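Local coordinates for putative phosphosugar isomerase (PDB 3FJ1), which is of unestablished function but, as a protein with two SIS domains, probably binds phosphosugars or related carbohydrate derivatives and may act as an isomerase or aminotransferase, at residues Q4-R8 and M9-I13; P196-R199 and V200-A204; M165-A168 and D169-E172; V20-L23 and L24-A28. One frame throughout, in Å; residues are numbered along the deposited sequence. Where two conformers were deposited one is given.

All four contacts are local, each within one helix or at its end. Contacts 1 and 4 both lie on the long helix 8-41, contact 1 at its N-terminal cap and contact 4 further along. Contact 3 ends helix 153-171 and is the most buried; contacts 1, 2 and 4 are partly buried. Met165 of contact 3 packs on Leu23 and Gly27 of contact 4, with centres about 15 Å apart. Contact 2 lies on helix 196-204, on the opposite side of the chain's centre from contact 3. Contact 1 is mainly polar and rich in arginine, contact 2 adds arginine salt bridges to an apolar pair, contact 3 combines apolar packing with a charged flank, and contact 4 has one apolar and one polar face.

Contact 1: residues Q4-R8 and M9-I13; sequences QHITR and MRREI
Thr7 O accepts from Arg11 N at 2.9 Å and Arg8 O from Glu12 N at 3.0 Å, so the irregular chain of 4-7 turns into the first helical bonds of 9-13. Thr7 is the N-cap. Its OG1 takes the N-H of Arg10 N at 2.9 Å. The first torsion (chi1 64°) sets OG1 between the backbone N and the carbonyl carbon, facing the helix start. OG1 also bonds to Glu321.

Arg11 folds back over the loop, with a bend at chi2 (-79°). Its side chain crosses that of Ile6 at about a right angle. Ile6 CD1 lies over one face of the guanidinium, offset toward the rim, and is 3.8 Å from Arg11 NH1. Gln4 OE1 is 3.0 Å from Arg11 NH2, with amide and guanidinium planes 58° apart. Water 1 accepts from Arg11 NE at 3.1 Å.

In the conformers described, Arg8 bends along its own helix turn and brings CD near Glu12 OE2. The Glu12 carboxylate has its hydrogen bonds elsewhere, to Leu148 N and Ser149 OG. Arg10 pairs with Asp14 and also bonds to Ser318.

The cap thus starts helix 8-41 against helix 308-326, where Met9 touches Val320 and Ile13 touches Tyr317.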
loop_
_atom_site.group_PDB
_atom_site.type_symbol
_atom_site.label_atom_id
_atom_site.label_comp_id
_atom_site.label_asym_id
_atom_site.label_seq_id
_atom_site.Cartn_x
_atom_site.Cartn_y
_atom_site.Cartn_z
ATOM N N GLN A 4 0.812 -33.959 23.147
ATOM C CA GLN A 4 0.380 -33.596 21.813
ATOM C C GLN A 4 1.508 -32.776 21.169
ATOM O O GLN A 4 2.122 -31.923 21.811
ATOM C CB GLN A 4 -0.903 -32.756 21.902
ATOM C CG GLN A 4 -2.041 -33.430 22.734
ATOM C CD GLN A 4 -3.209 -32.500 23.030
ATOM O OE1 GLN A 4 -3.087 -31.271 22.976
ATOM N NE2 GLN A 4 -4.355 -33.093 23.348
ATOM N N HIS A 5 1.804 -33.035 19.913
ATOM C CA HIS A 5 2.912 -32.329 19.286
ATOM C C HIS A 5 2.411 -31.612 18.047
ATOM O O HIS A 5 2.980 -31.745 16.943
ATOM C CB HIS A 5 4.059 -33.288 18.968
ATOM C CG HIS A 5 4.734 -33.851 20.187
ATOM N ND1 HIS A 5 5.625 -33.121 20.952
ATOM C CD2 HIS A 5 4.640 -35.067 20.777
ATOM C CE1 HIS A 5 6.053 -33.870 21.956
ATOM N NE2 HIS A 5 5.476 -35.056 21.867
ATOM N N ILE A 6 1.333 -30.866 18.250
ATOM C CA ILE A 6 0.709 -30.058 17.204
ATOM C C ILE A 6 0.842 -28.606 17.606
ATOM O O ILE A 6 0.466 -28.235 18.719
ATOM C CB ILE A 6 -0.764 -30.459 17.029
ATOM C CG1 ILE A 6 -0.825 -31.920 16.555
ATOM C CG2 ILE A 6 -1.484 -29.494 16.084
ATOM C CD1 ILE A 6 -2.210 -32.511 16.521
ATOM N N THR A 7 1.360 -27.772 16.693
ATOM C CA THR A 7 1.545 -26.355 16.971
ATOM C C THR A 7 0.201 -25.620 17.064
ATOM O O THR A 7 -0.780 -26.035 16.451
ATOM C CB THR A 7 2.361 -25.621 15.853
ATOM O OG1 THR A 7 1.624 -25.640 14.613
ATOM C CG2 THR A 7 3.786 -26.264 15.649
ATOM N N ARG A 8 0.178 -24.509 17.785
ATOM C CA ARG A 8 -1.024 -23.700 17.871
ATOM C C ARG A 8 -1.413 -23.217 16.472
ATOM O O ARG A 8 -2.581 -23.139 16.131
ATOM C CB ARG A 8 -0.819 -22.525 18.841
ATOM C CG ARG A 8 -2.077 -21.732 19.170
ATOM C CD ARG A 8 -3.178 -22.607 19.791
ATOM N NE ARG A 8 -2.884 -22.978 21.175
ATOM C CZ ARG A 8 -3.541 -23.906 21.865
ATOM N NH1 ARG A 8 -4.524 -24.592 21.293
ATOM N NH2 ARG A 8 -3.176 -24.162 23.129
HETATM N N MSE A 9 -0.415 -22.899 15.658
HETATM C CA MSE A 9 -0.680 -22.448 14.289
HETATM C C MSE A 9 -1.440 -23.520 13.538
HETATM O O MSE A 9 -2.436 -23.237 12.877
HETATM C CB MSE A 9 0.618 -22.119 13.553
HETATM C CG MSE A 9 0.386 -21.600 12.174
HETATM SE SE MSE A 9 2.055 -21.040 11.321
HETATM C CE MSE A 9 1.354 -20.519 9.556
ATOM N N ARG A 10 -0.980 -24.767 13.639
ATOM C CA ARG A 10 -1.676 -25.870 12.958
ATOM C C ARG A 10 -3.078 -26.104 13.514
ATOM O O ARG A 10 -3.996 -26.368 12.753
ATOM C CB ARG A 10 -0.880 -27.173 13.012
ATOM C CG ARG A 10 -1.501 -28.296 12.159
ATOM C CD ARG A 10 -1.433 -28.014 10.647
ATOM N NE ARG A 10 -2.666 -28.390 9.968
ATOM C CZ ARG A 10 -2.865 -28.277 8.654
ATOM N NH1 ARG A 10 -1.884 -27.887 7.851
ATOM N NH2 ARG A 10 -4.025 -28.624 8.136
ATOM N N ARG A 11 -3.237 -26.039 14.833
ATOM C CA ARG A 11 -4.552 -26.218 15.449
ATOM C C ARG A 11 -5.518 -25.202 14.823
ATOM O O ARG A 11 -6.646 -25.521 14.495
ATOM C CB ARG A 11 -4.510 -25.913 16.949
ATOM C CG ARG A 11 -3.726 -26.869 17.825
ATOM C CD ARG A 11 -4.493 -28.084 18.107
ATOM N NE ARG A 11 -3.797 -29.003 19.011
ATOM C CZ ARG A 11 -4.106 -30.282 19.132
ATOM N NH1 ARG A 11 -5.059 -30.809 18.379
ATOM N NH2 ARG A 11 -3.418 -31.056 19.968
ATOM N N GLU A 12 -5.036 -23.979 14.658
ATOM C CA GLU A 12 -5.939 -22.964 14.202
ATOM C C GLU A 12 -6.227 -23.112 12.699
ATOM O O GLU A 12 -7.364 -22.900 12.287
ATOM C CB GLU A 12 -5.513 -21.604 14.753
ATOM C CG GLU A 12 -5.693 -21.652 16.286
ATOM C CD GLU A 12 -5.220 -20.440 17.062
ATOM O OE1 GLU A 12 -4.934 -19.385 16.466
ATOM O OE2 GLU A 12 -5.177 -20.541 18.311
ATOM N N ILE A 13 -5.253 -23.554 11.907
ATOM C CA ILE A 13 -5.490 -23.863 10.501
ATOM C C ILE A 13 -6.548 -24.981 10.376
ATOM O O ILE A 13 -7.431 -24.909 9.495
ATOM C CB ILE A 13 -4.179 -24.274 9.771
ATOM C CG1 ILE A 13 -3.219 -23.090 9.657
ATOM C CG2 ILE A 13 -4.497 -24.828 8.380
ATOM C CD1 ILE A 13 -1.761 -23.487 9.277
HETATM O O HOH W 1 -1.802 -28.589 21.308
#

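Contact 2: residues P196-R199 and V200-A204; sequences PEMR and VAIGA
Pro196 starts a short alpha-helix, 196-204, which leads into strand 208-212 of the second parallel sheet, in the second SIS half of the protein. Pro196 O accepts from Val200 N at 3.0 Å, the first of four i to i+4 bonds across the two segments. Val200 CG2 lies beside the same carbonyl, 3.4 Å from Pro196 O.

Glu197 takes part through its backbone. Its O accepts from Ala201 N at 3.2 Å, the longest of the four bonds. The Glu197 side chain starts out away from 200-204 and touches Leu297 and Phe285.

Met198, a selenomethionine, carries the apolar side-chain contact. Its O accepts from Ile202 N nearly in line with the C=O bond. The side chain bends at chi2 and chi3, which lets SE reach Ile202. Ile202 sends CG1 back over the Met198 carbonyl. The pair packs on Pro256 and on helix 308-326, where Met198 touches Met319 and Ile202 touches Phe323. Ala201 and Met198 touch Phe285 of strand 284-286.

Arg199 gives its O to Gly203 N at 2.8 Å. The side chain starts out away from 200-204, and its guanidinium makes salt bridges to Glu326 through NE and to Asp194 through NH1. Arg199 also touches Met319 and Ala322, so it adds both charge and apolar contact on the helix 308-326 side. Met198 was modelled in two conformers, so the tightness of its packing is doubtful. In the one described, Met198 CG comes 3.5 Å from Ile202 CD1, with Met198 SE 3.7 Å from the same Ile202 CD1.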
loop_
_atom_site.group_PDB
_atom_site.type_symbol
_atom_site.label_atom_id
_atom_site.label_comp_id
_atom_site.label_asym_id
_atom_site.label_seq_id
_atom_site.Cartn_x
_atom_site.Cartn_y
_atom_site.Cartn_z
ATOM N N PRO A 196 5.305 -29.596 -0.372
ATOM C CA PRO A 196 6.652 -30.057 0.043
ATOM C C PRO A 196 7.818 -29.553 -0.824
ATOM O O PRO A 196 8.887 -29.252 -0.301
ATOM C CB PRO A 196 6.546 -31.592 -0.009
ATOM C CG PRO A 196 5.319 -31.897 -0.787
ATOM C CD PRO A 196 4.382 -30.727 -0.632
ATOM N N GLU A 197 7.597 -29.469 -2.126
ATOM C CA GLU A 197 8.599 -28.971 -3.071
ATOM C C GLU A 197 8.979 -27.514 -2.759
ATOM O O GLU A 197 10.143 -27.147 -2.877
ATOM C CB GLU A 197 8.116 -29.136 -4.513
ATOM C CG GLU A 197 6.843 -28.330 -4.893
ATOM C CD GLU A 197 5.516 -28.844 -4.247
ATOM O OE1 GLU A 197 5.482 -29.853 -3.527
ATOM O OE2 GLU A 197 4.511 -28.248 -4.469
HETATM N N MSE A 198 8.017 -26.685 -2.324
HETATM C CA MSE A 198 8.324 -25.314 -1.929
HETATM C C MSE A 198 9.125 -25.300 -0.624
HETATM O O MSE A 198 10.022 -24.514 -0.460
HETATM C CB MSE A 198 7.036 -24.496 -1.744
HETATM C CG MSE A 198 7.250 -23.125 -1.117
HETATM SE SE MSE A 198 8.200 -21.925 -2.308
HETATM C CE MSE A 198 6.732 -21.737 -3.532
ATOM N N ARG A 199 8.777 -26.181 0.308
ATOM C CA ARG A 199 9.463 -26.215 1.593
ATOM C C ARG A 199 10.958 -26.552 1.373
ATOM O O ARG A 199 11.842 -25.941 1.976
ATOM C CB ARG A 199 8.786 -27.186 2.564
ATOM C CG ARG A 199 7.281 -26.988 2.699
ATOM C CD ARG A 199 6.676 -27.553 3.970
ATOM N NE ARG A 199 7.038 -28.951 4.255
ATOM C CZ ARG A 199 6.354 -30.023 3.884
ATOM N NH1 ARG A 199 5.272 -29.939 3.151
ATOM N NH2 ARG A 199 6.786 -31.218 4.235
ATOM N N VAL A 200 11.238 -27.522 0.507
ATOM C CA VAL A 200 12.630 -27.830 0.144
ATOM C C VAL A 200 13.340 -26.602 -0.480
ATOM O O VAL A 200 14.486 -26.309 -0.129
ATOM C CB VAL A 200 12.712 -29.046 -0.816
ATOM C CG1 VAL A 200 14.129 -29.257 -1.303
ATOM C CG2 VAL A 200 12.171 -30.273 -0.096
ATOM N N ALA A 201 12.663 -25.901 -1.383
ATOM C CA ALA A 201 13.243 -24.723 -2.062
ATOM C C ALA A 201 13.560 -23.630 -1.068
ATOM O O ALA A 201 14.621 -23.018 -1.149
ATOM C CB ALA A 201 12.335 -24.152 -3.150
ATOM N N ILE A 202 12.616 -23.368 -0.166
ATOM C CA ILE A 202 12.827 -22.338 0.866
ATOM C C ILE A 202 13.929 -22.766 1.836
ATOM O O ILE A 202 14.789 -21.951 2.217
ATOM C CB ILE A 202 11.507 -21.969 1.627
ATOM C CG1 ILE A 202 10.491 -21.362 0.673
ATOM C CG2 ILE A 202 11.813 -20.986 2.762
ATOM C CD1 ILE A 202 9.087 -21.297 1.225
ATOM N N GLY A 203 13.940 -24.040 2.228
ATOM C CA GLY A 203 15.005 -24.533 3.084
ATOM C C GLY A 203 16.378 -24.324 2.463
ATOM O O GLY A 203 17.340 -24.015 3.153
ATOM N N ALA A 204 16.480 -24.511 1.155
ATOM C CA ALA A 204 17.734 -24.288 0.427
ATOM C C ALA A 204 18.112 -22.822 0.310
ATOM O O ALA A 204 19.291 -22.493 0.356
ATOM C CB ALA A 204 17.655 -24.898 -0.953
#

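Contact 3: residues M165-A168 and D169-E172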
loop_
_atom_site.group_PDB
_atom_site.type_symbol
_atom_site.label_atom_id
_atom_site.label_comp_id
_atom_site.label_asym_id
_atom_site.label_seq_id
_atom_site.Cartn_x
_atom_site.Cartn_y
_atom_site.Cartn_z
HETATM N N MSE A 165 -19.497 -11.994 2.203
HETATM C CA MSE A 165 -20.936 -12.292 2.474
HETATM C C MSE A 165 -21.745 -11.005 2.351
HETATM O O MSE A 165 -22.799 -10.977 1.723
HETATM C CB MSE A 165 -21.124 -12.874 3.878
HETATM C CG MSE A 165 -20.659 -14.320 4.039
HETATM SE SE MSE A 165 -20.608 -14.822 5.938
HETATM C CE MSE A 165 -22.516 -14.797 6.436
ATOM N N LEU A 166 -21.212 -9.918 2.895
ATOM C CA LEU A 166 -21.913 -8.636 2.877
ATOM C C LEU A 166 -22.042 -8.160 1.451
ATOM O O LEU A 166 -23.128 -7.806 1.004
ATOM C CB LEU A 166 -21.163 -7.609 3.735
ATOM C CG LEU A 166 -21.741 -6.200 3.891
ATOM C CD1 LEU A 166 -23.141 -6.241 4.545
ATOM C CD2 LEU A 166 -20.735 -5.314 4.700
ATOM N N LEU A 167 -20.931 -8.193 0.714
ATOM C CA LEU A 167 -20.926 -7.769 -0.673
ATOM C C LEU A 167 -21.836 -8.634 -1.552
ATOM O O LEU A 167 -22.489 -8.128 -2.462
ATOM C CB LEU A 167 -19.501 -7.781 -1.226
ATOM C CG LEU A 167 -18.543 -6.748 -0.638
ATOM C CD1 LEU A 167 -17.118 -6.956 -1.167
ATOM C CD2 LEU A 167 -19.056 -5.368 -0.914
ATOM N N ALA A 168 -21.879 -9.930 -1.268
ATOM C CA ALA A 168 -22.674 -10.849 -2.036
ATOM C C ALA A 168 -24.178 -10.601 -1.771
ATOM O O ALA A 168 -24.972 -10.628 -2.708
ATOM C CB ALA A 168 -22.287 -12.273 -1.709
ATOM N N ASP A 169 -24.549 -10.333 -0.523
ATOM C CA ASP A 169 -25.962 -10.047 -0.197
ATOM C C ASP A 169 -26.340 -8.677 -0.793
ATOM O O ASP A 169 -27.437 -8.480 -1.314
ATOM C CB ASP A 169 -26.227 -10.029 1.324
ATOM C CG ASP A 169 -26.415 -11.428 1.947
ATOM O OD1 ASP A 169 -26.577 -12.447 1.205
ATOM O OD2 ASP A 169 -26.389 -11.510 3.218
ATOM N N TRP A 170 -25.425 -7.717 -0.699
ATOM C CA TRP A 170 -25.661 -6.370 -1.231
ATOM C C TRP A 170 -25.832 -6.404 -2.752
ATOM O O TRP A 170 -26.771 -5.786 -3.286
ATOM C CB TRP A 170 -24.531 -5.457 -0.740
ATOM C CG TRP A 170 -24.573 -4.036 -1.153
ATOM C CD1 TRP A 170 -25.588 -3.356 -1.724
ATOM C CD2 TRP A 170 -23.536 -3.093 -0.910
ATOM N NE1 TRP A 170 -25.222 -2.042 -1.929
ATOM C CE2 TRP A 170 -23.963 -1.860 -1.421
ATOM C CE3 TRP A 170 -22.271 -3.186 -0.326
ATOM C CZ2 TRP A 170 -23.166 -0.713 -1.362
ATOM C CZ3 TRP A 170 -21.483 -2.031 -0.268
ATOM C CH2 TRP A 170 -21.934 -0.835 -0.796
ATOM N N ALA A 171 -24.977 -7.150 -3.452
ATOM C CA ALA A 171 -25.057 -7.301 -4.895
ATOM C C ALA A 171 -26.147 -8.306 -5.309
ATOM O O ALA A 171 -26.534 -8.367 -6.494
ATOM C CB ALA A 171 -23.665 -7.754 -5.469
ATOM N N GLU A 172 -26.635 -9.077 -4.343
ATOM C CA GLU A 172 -27.602 -10.149 -4.591
ATOM C C GLU A 172 -27.028 -11.119 -5.628
ATOM O O GLU A 172 -27.666 -11.442 -6.631
ATOM C CB GLU A 172 -28.966 -9.562 -4.998
ATOM C CG GLU A 172 -29.563 -8.701 -3.870
ATOM C CD GLU A 172 -30.878 -8.059 -4.241
ATOM O OE1 GLU A 172 -30.876 -7.072 -5.030
ATOM O OE2 GLU A 172 -31.896 -8.520 -3.699
HETATM O O HOH W 2 -24.008 -13.419 1.370
#
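Helix 153-171 stops in a Schellman motif, with Glu172, which follows Ala171, at positive phi (56°) as the C-prime residue. Asp173 N turns back to Ala168 O. The inner bond of the motif, Glu172 N to Asp169 O, is weak at 3.2 Å. Before this end the helix is regular: Asp169 N, Trp170 N and Ala171 N bond to Met165 O, Leu166 O and Leu167 O in turn, each at 2.9 Å.

Leu167 and Trp170 form the apolar side-chain pair. Leu167 CD2 approaches the six-membered part of the indole at an angle, 3.9 Å from Trp170 CE3. Trp170 CG lies opposite the backbone N (chi1 180°), which carries the ring out from the helix. Leu167 packs on Leu68 of helix 53-69, and Trp170 on Leu69 of that helix and Leu38 of helix 8-41. Pro43 and Leu71 also touch the indole.

Asp169 reaches back along the turn above Met165 O. Water 2 links them. It donates to Met165 O at 2.7 Å and, weakly, to Asp169 OD1 at 2.8 Å. Asp169 OD1 also makes a salt bridge to Arg177 NE of helix 174-181, and Ala168 touches Leu176 of that helix.

Leu167 and Trp170 join three helices by apolar packing. Asp169 lies against Val31 and Ala35 of helix 8-41 while its carboxylate pairs with Arg177. Met165 O has both a backbone N-H and a water as donors. The Arg177 charge probably favours the ionised form of Asp169 and ties the helix end to the one that follows.

Contact 4: residues V20-L23 and L24-A28; sequences VQRL and LDHGA
Val20 and Leu24 mark a contact between successive turns inside the long helix 8-41, which packs here on helices 153-171 and 183-191. Leu24 N, Asp25 N and His26 N donate to Val20 O, Gln21 O and Arg22 O in the i to i+4 pattern. The shortest of these is His26 N to Arg22 O at 2.7 Å. Gly27 N to Leu23 O, at 2.8 Å, is the most bent, with an N-H...O angle of 139°.

The Val20 and Leu24 side chains lie side by side and point the same way. Val20 CG1 is 3.9 Å from Leu24 CD1. Leu24 CG sits beside its own backbone N (chi1 -71°), which brings it over the previous turn, 3.3 Å from Val20 O. Val20 packs on Leu183, Leu187 and Val157, and Leu24 on Pro184. Leu23 faces helix 153-171 and touches Val161, Ala162 and Met165. The Met165 methyl CE also reaches the backbone of this turn, 3.8 Å from Leu23 O.

The polar side is different. Gln21 bends at chi2 so that its end lies near Asp25; which way round its amide sits is uncertain. The His26 ring turns its edge to the preceding turn, with CD2 3.2 Å from Arg22 O and 4.0 Å from Arg22 CB.

The helix is thus two-faced. Valine and leucines give it apolar contacts with helices 153-171 and 183-191, while Arg22, Asp25 and His26 keep their polar groups on the exposed side.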
loop_
_atom_site.group_PDB
_atom_site.type_symbol
_atom_site.label_atom_id
_atom_site.label_comp_id
_atom_site.label_asym_id
_atom_site.label_seq_id
_atom_site.Cartn_x
_atom_site.Cartn_y
_atom_site.Cartn_z
ATOM N N VAL A 20 -15.376 -20.794 9.566
ATOM C CA VAL A 20 -16.167 -20.276 8.445
ATOM C C VAL A 20 -17.607 -20.787 8.497
ATOM O O VAL A 20 -18.548 -20.046 8.236
ATOM C CB VAL A 20 -15.472 -20.594 7.090
ATOM C CG1 VAL A 20 -16.358 -20.221 5.916
ATOM C CG2 VAL A 20 -14.112 -19.856 7.012
ATOM N N GLN A 21 -17.781 -22.056 8.851
ATOM C CA GLN A 21 -19.120 -22.623 8.983
ATOM C C GLN A 21 -19.919 -21.891 10.054
ATOM O O GLN A 21 -21.083 -21.569 9.824
ATOM C CB GLN A 21 -19.084 -24.125 9.287
ATOM C CG GLN A 21 -20.447 -24.814 9.249
ATOM C CD GLN A 21 -21.093 -24.696 7.892
ATOM O OE1 GLN A 21 -22.052 -23.932 7.711
ATOM N NE2 GLN A 21 -20.532 -25.369 6.912
ATOM N N ARG A 22 -19.290 -21.577 11.181
ATOM C CA ARG A 22 -19.988 -20.856 12.259
ATOM C C ARG A 22 -20.378 -19.461 11.811
ATOM O O ARG A 22 -21.463 -19.014 12.099
ATOM C CB ARG A 22 -19.162 -20.795 13.546
ATOM C CG ARG A 22 -19.045 -22.138 14.225
ATOM C CD ARG A 22 -18.377 -22.052 15.574
ATOM N NE ARG A 22 -17.937 -23.388 15.973
ATOM C CZ ARG A 22 -16.767 -23.932 15.625
ATOM N NH1 ARG A 22 -15.902 -23.271 14.854
ATOM N NH2 ARG A 22 -16.465 -25.152 16.038
ATOM N N LEU A 23 -19.485 -18.791 11.082
ATOM C CA LEU A 23 -19.758 -17.457 10.552
ATOM C C LEU A 23 -20.924 -17.518 9.549
ATOM O O LEU A 23 -21.827 -16.719 9.614
ATOM C CB LEU A 23 -18.485 -16.877 9.905
ATOM C CG LEU A 23 -18.681 -15.557 9.169
ATOM C CD1 LEU A 23 -19.260 -14.468 10.078
ATOM C CD2 LEU A 23 -17.340 -15.203 8.547
ATOM N N LEU A 24 -20.900 -18.485 8.644
ATOM C CA LEU A 24 -21.990 -18.675 7.681
ATOM C C LEU A 24 -23.328 -18.917 8.395
ATOM O O LEU A 24 -24.346 -18.322 8.028
ATOM C CB LEU A 24 -21.667 -19.809 6.713
ATOM C CG LEU A 24 -20.575 -19.584 5.665
ATOM C CD1 LEU A 24 -20.060 -20.887 5.053
ATOM C CD2 LEU A 24 -21.054 -18.603 4.548
ATOM N N ASP A 25 -23.314 -19.765 9.423
ATOM C CA ASP A 25 -24.511 -20.079 10.192
ATOM C C ASP A 25 -24.935 -18.925 11.119
ATOM O O ASP A 25 -26.025 -18.397 10.974
ATOM C CB ASP A 25 -24.301 -21.377 10.998
ATOM C CG ASP A 25 -24.124 -22.595 10.112
ATOM O OD1 ASP A 25 -24.429 -22.516 8.890
ATOM O OD2 ASP A 25 -23.659 -23.630 10.631
ATOM N N HIS A 26 -24.070 -18.517 12.041
ATOM C CA HIS A 26 -24.398 -17.492 13.036
ATOM C C HIS A 26 -24.349 -16.050 12.585
ATOM O O HIS A 26 -24.956 -15.203 13.236
ATOM C CB HIS A 26 -23.491 -17.633 14.261
ATOM C CG HIS A 26 -23.610 -18.963 14.922
ATOM N ND1 HIS A 26 -24.548 -19.232 15.899
ATOM C CD2 HIS A 26 -22.959 -20.128 14.690
ATOM C CE1 HIS A 26 -24.439 -20.498 16.267
ATOM N NE2 HIS A 26 -23.483 -21.062 15.546
ATOM N N GLY A 27 -23.618 -15.751 11.508
ATOM C CA GLY A 27 -23.492 -14.372 11.014
ATOM C C GLY A 27 -24.424 -14.020 9.875
ATOM O O GLY A 27 -24.530 -12.842 9.513
ATOM N N ALA A 28 -25.094 -15.012 9.301
ATOM C CA ALA A 28 -25.972 -14.801 8.158
ATOM C C ALA A 28 -27.013 -13.705 8.386
ATOM O O ALA A 28 -27.242 -12.867 7.503
ATOM C CB ALA A 28 -26.657 -16.112 7.763
#